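Local coordinates for ORF34P2 (Lactococcus phage p2, PDB 2WKD), which binds single-stranded DNA, probably with nanomolar affinity and without sequence specificity, at residues F53-Q67 with Y77-I89. The protein carries 2 engineered substitutions. Numbering follows the deposited sequence.
Sequences FIQMGDTVTVSGRVQ and YNFVFPTVEKVFI. Engineered in segment 53-67: Met56 (natural residue Leu).
Thr61 and Glu85 pair by two backbone bonds, Thr61 N to Glu85 O at 2.8 Å and Glu85 N to Thr61 O at 3.0 Å. Ser63 and Thr83 exchange a second such pair. Gln67 and Asn78 exchange a third, beyond the corner that both strands turn at Gly64 and at Val80-Phe81. At that corner Val80 N still reaches Arg65 O, from above the carbonyl plane. The return bond is replaced by a water that accepts from Arg65 N and donates to Val80 O. At the other end Val87 N bonds to Thr59 O, and a second water links Thr59 N with Val87 O. The hydroxyls of Thr61 and Ser63 are hydrogen-bonded to Thr7 and Thr5 of strand 2-9.

Lys86, fully extended with CG anti to its N (chi1 -173°), passes the edge of the Phe53 ring, with CB 3.7 Å from Phe53 CE1. Its NZ makes a long salt bridge to Asp58 OD2, 3.9 Å, and donates to two waters. One water passes the bond on to Asp58 OD2 and Phe53 O, the other to Asp58 OD1. Asp58 OD2 also takes Gln55 N, at 2.9 Å, across the type II turn.

The Phe79 ring lies between Val62 CG1, 3.8 Å from its centroid on one face, and Val66 CG1 on the opposite face. This is an antiparallel beta hairpin with a corner in both strands, consistent with the OB fold of single-stranded DNA binding proteins.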
loop_
_atom_site.group_PDB
_atom_site.type_symbol
_atom_site.label_atom_id
_atom_site.label_comp_id
_atom_site.label_asym_id
_atom_site.label_seq_id
_atom_site.Cartn_x
_atom_site.Cartn_y
_atom_site.Cartn_z
ATOM N N PHE A 53 -0.274 -24.011 1.898
ATOM C CA PHE A 53 0.172 -24.569 0.609
ATOM C C PHE A 53 1.392 -23.849 -0.002
ATOM O O PHE A 53 2.083 -24.411 -0.859
ATOM C CB PHE A 53 -0.983 -24.589 -0.393
ATOM C CG PHE A 53 -1.254 -23.256 -1.023
ATOM C CD1 PHE A 53 -0.657 -22.918 -2.234
ATOM C CD2 PHE A 53 -2.100 -22.335 -0.407
ATOM C CE1 PHE A 53 -0.904 -21.687 -2.815
ATOM C CE2 PHE A 53 -2.352 -21.106 -0.984
ATOM C CZ PHE A 53 -1.754 -20.778 -2.183
ATOM N N ILE A 54 1.645 -22.614 0.432
ATOM C CA ILE A 54 2.781 -21.840 -0.051
ATOM C C ILE A 54 4.089 -22.530 0.297
ATOM O O ILE A 54 4.249 -23.012 1.406
ATOM C CB ILE A 54 2.742 -20.372 0.487
ATOM C CG1 ILE A 54 1.562 -19.607 -0.139
ATOM C CG2 ILE A 54 4.043 -19.636 0.201
ATOM C CD1 ILE A 54 1.615 -19.507 -1.664
ATOM N N GLN A 55 5.009 -22.567 -0.667
ATOM C CA GLN A 55 6.327 -23.183 -0.505
ATOM C C GLN A 55 7.463 -22.190 -0.751
ATOM O O GLN A 55 7.301 -21.222 -1.484
ATOM C CB GLN A 55 6.460 -24.380 -1.450
ATOM C CG GLN A 55 5.632 -25.580 -0.991
ATOM C CD GLN A 55 6.134 -26.881 -1.555
ATOM O OE1 GLN A 55 5.856 -27.219 -2.711
ATOM N NE2 GLN A 55 6.879 -27.637 -0.739
HETATM N N MSE A 56 8.611 -22.424 -0.122
HETATM C CA MSE A 56 9.801 -21.619 -0.383
HETATM C C MSE A 56 10.086 -21.608 -1.881
HETATM O O MSE A 56 10.104 -22.660 -2.528
HETATM C CB MSE A 56 11.013 -22.145 0.394
HETATM C CG MSE A 56 10.835 -22.163 1.919
HETATM SE SE MSE A 56 10.606 -20.362 2.639
HETATM C CE MSE A 56 12.479 -19.841 2.713
ATOM N N GLY A 57 10.262 -20.414 -2.436
ATOM C CA GLY A 57 10.486 -20.271 -3.875
ATOM C C GLY A 57 9.255 -19.857 -4.657
ATOM O O GLY A 57 9.368 -19.420 -5.805
ATOM N N ASP A 58 8.076 -19.966 -4.048
ATOM C CA ASP A 58 6.857 -19.480 -4.696
ATOM C C ASP A 58 6.877 -17.958 -4.817
ATOM O O ASP A 58 7.445 -17.269 -3.962
ATOM C CB ASP A 58 5.614 -19.890 -3.894
ATOM C CG ASP A 58 5.270 -21.365 -4.032
ATOM O OD1 ASP A 58 5.946 -22.096 -4.803
ATOM O OD2 ASP A 58 4.307 -21.790 -3.348
ATOM N N THR A 59 6.248 -17.443 -5.873
ATOM C CA THR A 59 5.951 -16.010 -5.984
ATOM C C THR A 59 4.512 -15.851 -5.495
ATOM O O THR A 59 3.631 -16.664 -5.859
ATOM C CB THR A 59 6.092 -15.496 -7.438
ATOM O OG1 THR A 59 7.396 -15.816 -7.936
ATOM C CG2 THR A 59 5.868 -13.974 -7.539
ATOM N N VAL A 60 4.290 -14.843 -4.640
ATOM C CA VAL A 60 2.976 -14.589 -4.060
ATOM C C VAL A 60 2.564 -13.132 -4.179
ATOM O O VAL A 60 3.413 -12.235 -4.264
ATOM C CB VAL A 60 2.914 -14.973 -2.557
ATOM C CG1 VAL A 60 3.066 -16.487 -2.377
ATOM C CG2 VAL A 60 3.976 -14.197 -1.748
ATOM N N THR A 61 1.255 -12.912 -4.175
ATOM C CA THR A 61 0.700 -11.580 -4.043
ATOM C C THR A 61 0.055 -11.455 -2.660
ATOM O O THR A 61 -0.878 -12.184 -2.333
ATOM C CB THR A 61 -0.293 -11.282 -5.184
ATOM O OG1 THR A 61 0.437 -11.222 -6.409
ATOM C CG2 THR A 61 -0.973 -9.952 -4.996
ATOM N N VAL A 62 0.582 -10.549 -1.845
ATOM C CA VAL A 62 -0.017 -10.241 -0.544
ATOM C C VAL A 62 -0.760 -8.903 -0.584
ATOM O O VAL A 62 -0.164 -7.853 -0.880
ATOM C CB VAL A 62 1.028 -10.233 0.563
ATOM C CG1 VAL A 62 0.350 -9.986 1.911
ATOM C CG2 VAL A 62 1.792 -11.569 0.571
ATOM N N SER A 63 -2.064 -8.954 -0.287
ATOM C CA SER A 63 -2.929 -7.791 -0.383
ATOM C C SER A 63 -3.835 -7.628 0.839
ATOM O O SER A 63 -4.572 -8.537 1.203
ATOM C CB SER A 63 -3.776 -7.866 -1.654
ATOM O OG SER A 63 -4.468 -6.649 -1.892
ATOM N N GLY A 64 -3.786 -6.451 1.453
ATOM C CA GLY A 64 -4.743 -6.106 2.497
ATOM C C GLY A 64 -4.360 -4.858 3.249
ATOM O O GLY A 64 -3.344 -4.231 2.951
ATOM N N ARG A 65 -5.183 -4.500 4.230
ATOM C CA ARG A 65 -4.884 -3.393 5.131
ATOM C C ARG A 65 -3.587 -3.703 5.857
ATOM O O ARG A 65 -3.224 -4.881 6.010
ATOM C CB ARG A 65 -6.038 -3.197 6.111
ATOM C CG ARG A 65 -7.402 -3.002 5.402
ATOM C CD ARG A 65 -8.588 -3.447 6.246
ATOM N NE ARG A 65 -8.631 -2.738 7.520
ATOM C CZ ARG A 65 -9.433 -3.049 8.533
ATOM N NH1 ARG A 65 -10.277 -4.070 8.439
ATOM N NH2 ARG A 65 -9.386 -2.339 9.652
ATOM N N VAL A 66 -2.838 -2.666 6.211
ATOM C CA VAL A 66 -1.734 -2.834 7.145
ATOM C C VAL A 66 -1.844 -1.909 8.352
ATOM O O VAL A 66 -2.286 -0.756 8.236
ATOM C CB VAL A 66 -0.293 -2.933 6.487
ATOM C CG1 VAL A 66 -0.351 -3.001 4.961
ATOM C CG2 VAL A 66 0.685 -1.899 7.008
ATOM N N GLN A 67 -1.472 -2.468 9.505
ATOM C CA GLN A 67 -1.525 -1.812 10.816
ATOM C C GLN A 67 -0.126 -1.528 11.354
ATOM O O GLN A 67 0.726 -2.414 11.340
ATOM C CB GLN A 67 -2.222 -2.732 11.805
ATOM C CG GLN A 67 -3.577 -2.269 12.248
ATOM C CD GLN A 67 -3.804 -2.541 13.718
ATOM O OE1 GLN A 67 -4.863 -3.025 14.115
ATOM N NE2 GLN A 67 -2.802 -2.234 14.538
ATOM N N TYR A 77 4.870 -3.253 11.282
ATOM C CA TYR A 77 3.759 -3.203 10.324
ATOM C C TYR A 77 3.236 -4.596 10.015
ATOM O O TYR A 77 3.981 -5.441 9.526
ATOM C CB TYR A 77 4.201 -2.501 9.035
ATOM C CG TYR A 77 4.721 -1.100 9.262
ATOM C CD1 TYR A 77 6.084 -0.867 9.490
ATOM C CD2 TYR A 77 3.852 -0.007 9.282
ATOM C CE1 TYR A 77 6.568 0.420 9.716
ATOM C CE2 TYR A 77 4.328 1.291 9.508
ATOM C CZ TYR A 77 5.684 1.490 9.723
ATOM O OH TYR A 77 6.158 2.751 9.934
ATOM N N ASN A 78 1.959 -4.840 10.302
ATOM C CA ASN A 78 1.358 -6.145 10.012
ATOM C C ASN A 78 0.141 -6.049 9.104
ATOM O O ASN A 78 -0.686 -5.159 9.280
ATOM C CB ASN A 78 0.975 -6.863 11.311
ATOM C CG ASN A 78 2.184 -7.150 12.205
ATOM O OD1 ASN A 78 3.089 -7.904 11.834
ATOM N ND2 ASN A 78 2.197 -6.548 13.390
ATOM N N PHE A 79 0.036 -6.964 8.139
ATOM C CA PHE A 79 -1.152 -7.063 7.290
ATOM C C PHE A 79 -2.325 -7.538 8.135
ATOM O O PHE A 79 -2.139 -8.349 9.032
ATOM C CB PHE A 79 -0.912 -8.009 6.100
ATOM C CG PHE A 79 -0.147 -7.373 4.962
ATOM C CD1 PHE A 79 1.244 -7.253 5.015
ATOM C CD2 PHE A 79 -0.822 -6.881 3.845
ATOM C CE1 PHE A 79 1.952 -6.655 3.983
ATOM C CE2 PHE A 79 -0.125 -6.277 2.808
ATOM C CZ PHE A 79 1.276 -6.175 2.870
ATOM N N VAL A 80 -3.525 -7.028 7.849
ATOM C CA VAL A 80 -4.745 -7.416 8.566
ATOM C C VAL A 80 -5.690 -8.117 7.597
ATOM O O VAL A 80 -6.010 -7.558 6.544
ATOM C CB VAL A 80 -5.471 -6.176 9.187
ATOM C CG1 VAL A 80 -6.715 -6.602 9.969
ATOM C CG2 VAL A 80 -4.523 -5.366 10.067
ATOM N N PHE A 81 -6.143 -9.322 7.959
ATOM C CA PHE A 81 -6.915 -10.205 7.065
ATOM C C PHE A 81 -6.366 -10.238 5.613
ATOM O O PHE A 81 -7.144 -10.054 4.671
ATOM C CB PHE A 81 -8.405 -9.793 7.002
ATOM C CG PHE A 81 -9.164 -9.914 8.308
ATOM C CD1 PHE A 81 -9.665 -8.767 8.941
ATOM C CD2 PHE A 81 -9.431 -11.162 8.875
ATOM C CE1 PHE A 81 -10.394 -8.856 10.134
ATOM C CE2 PHE A 81 -10.156 -11.265 10.074
ATOM C CZ PHE A 81 -10.638 -10.109 10.701
ATOM N N PRO A 82 -5.045 -10.461 5.418
ATOM C CA PRO A 82 -4.553 -10.403 4.031
ATOM C C PRO A 82 -5.116 -11.502 3.136
ATOM O O PRO A 82 -5.462 -12.581 3.621
ATOM C CB PRO A 82 -3.040 -10.596 4.183
ATOM C CG PRO A 82 -2.885 -11.358 5.458
ATOM C CD PRO A 82 -3.964 -10.812 6.360
ATOM N N THR A 83 -5.246 -11.201 1.847
ATOM C CA THR A 83 -5.423 -12.221 0.826
ATOM C C THR A 83 -4.021 -12.549 0.346
ATOM O O THR A 83 -3.208 -11.654 0.095
ATOM C CB THR A 83 -6.313 -11.736 -0.354
ATOM O OG1 THR A 83 -7.641 -11.486 0.116
ATOM C CG2 THR A 83 -6.416 -12.799 -1.426
ATOM N N VAL A 84 -3.711 -13.834 0.275
ATOM C CA VAL A 84 -2.436 -14.281 -0.281
ATOM C C VAL A 84 -2.737 -15.214 -1.450
ATOM O O VAL A 84 -3.466 -16.195 -1.299
ATOM C CB VAL A 84 -1.496 -14.961 0.782
ATOM C CG1 VAL A 84 -0.140 -15.346 0.159
ATOM C CG2 VAL A 84 -1.263 -14.042 1.993
ATOM N N GLU A 85 -2.185 -14.887 -2.616
ATOM C CA GLU A 85 -2.383 -15.677 -3.829
ATOM C C GLU A 85 -1.040 -16.123 -4.357
ATOM O O GLU A 85 -0.088 -15.340 -4.388
ATOM C CB GLU A 85 -3.113 -14.866 -4.910
ATOM C CG GLU A 85 -4.589 -14.611 -4.604
ATOM C CD GLU A 85 -5.261 -13.663 -5.590
ATOM O OE1 GLU A 85 -4.870 -12.477 -5.640
ATOM O OE2 GLU A 85 -6.193 -14.100 -6.302
ATOM N N LYS A 86 -0.965 -17.385 -4.764
ATOM C CA LYS A 86 0.192 -17.888 -5.492
ATOM C C LYS A 86 0.145 -17.350 -6.934
ATOM O O LYS A 86 -0.895 -17.407 -7.568
ATOM C CB LYS A 86 0.186 -19.422 -5.509
ATOM C CG LYS A 86 1.445 -20.035 -6.095
ATOM C CD LYS A 86 1.501 -21.536 -5.847
ATOM C CE LYS A 86 2.701 -22.161 -6.558
ATOM N NZ LYS A 86 2.735 -23.646 -6.397
ATOM N N VAL A 87 1.280 -16.852 -7.429
ATOM C CA VAL A 87 1.418 -16.349 -8.806
ATOM C C VAL A 87 2.167 -17.363 -9.660
ATOM O O VAL A 87 3.184 -17.916 -9.228
ATOM C CB VAL A 87 2.194 -15.005 -8.837
ATOM C CG1 VAL A 87 2.368 -14.490 -10.293
ATOM C CG2 VAL A 87 1.498 -13.966 -7.987
ATOM N N PHE A 88 1.685 -17.604 -10.875
ATOM C CA PHE A 88 2.315 -18.591 -11.762
ATOM C C PHE A 88 3.055 -17.965 -12.939
ATOM O O PHE A 88 2.572 -17.005 -13.539
ATOM C CB PHE A 88 1.285 -19.610 -12.251
ATOM C CG PHE A 88 0.681 -20.413 -11.146
ATOM C CD1 PHE A 88 1.221 -21.650 -10.797
ATOM C CD2 PHE A 88 -0.414 -19.922 -10.425
ATOM C CE1 PHE A 88 0.675 -22.394 -9.747
ATOM C CE2 PHE A 88 -0.966 -20.662 -9.366
ATOM C CZ PHE A 88 -0.418 -21.905 -9.032
ATOM N N ILE A 89 4.221 -18.529 -13.256
ATOM C CA ILE A 89 5.053 -18.097 -14.390
ATOM C C ILE A 89 5.223 -19.223 -15.406
ATOM O O ILE A 89 4.264 -19.634 -16.057
ATOM C CB ILE A 89 6.459 -17.618 -13.933
ATOM C CG1 ILE A 89 6.370 -16.315 -13.117
ATOM C CG2 ILE A 89 7.376 -17.433 -15.136
ATOM C CD1 ILE A 89 6.179 -16.502 -11.593
HETATM O O HOH W 1 2.919 -23.846 -3.395
HETATM O O HOH W 2 5.351 -24.386 -6.148
HETATM O O HOH W 3 4.869 -19.258 -7.473
HETATM O O HOH W 4 -3.609 -11.328 -2.916
HETATM O O HOH W 5 -7.227 -6.256 4.438
#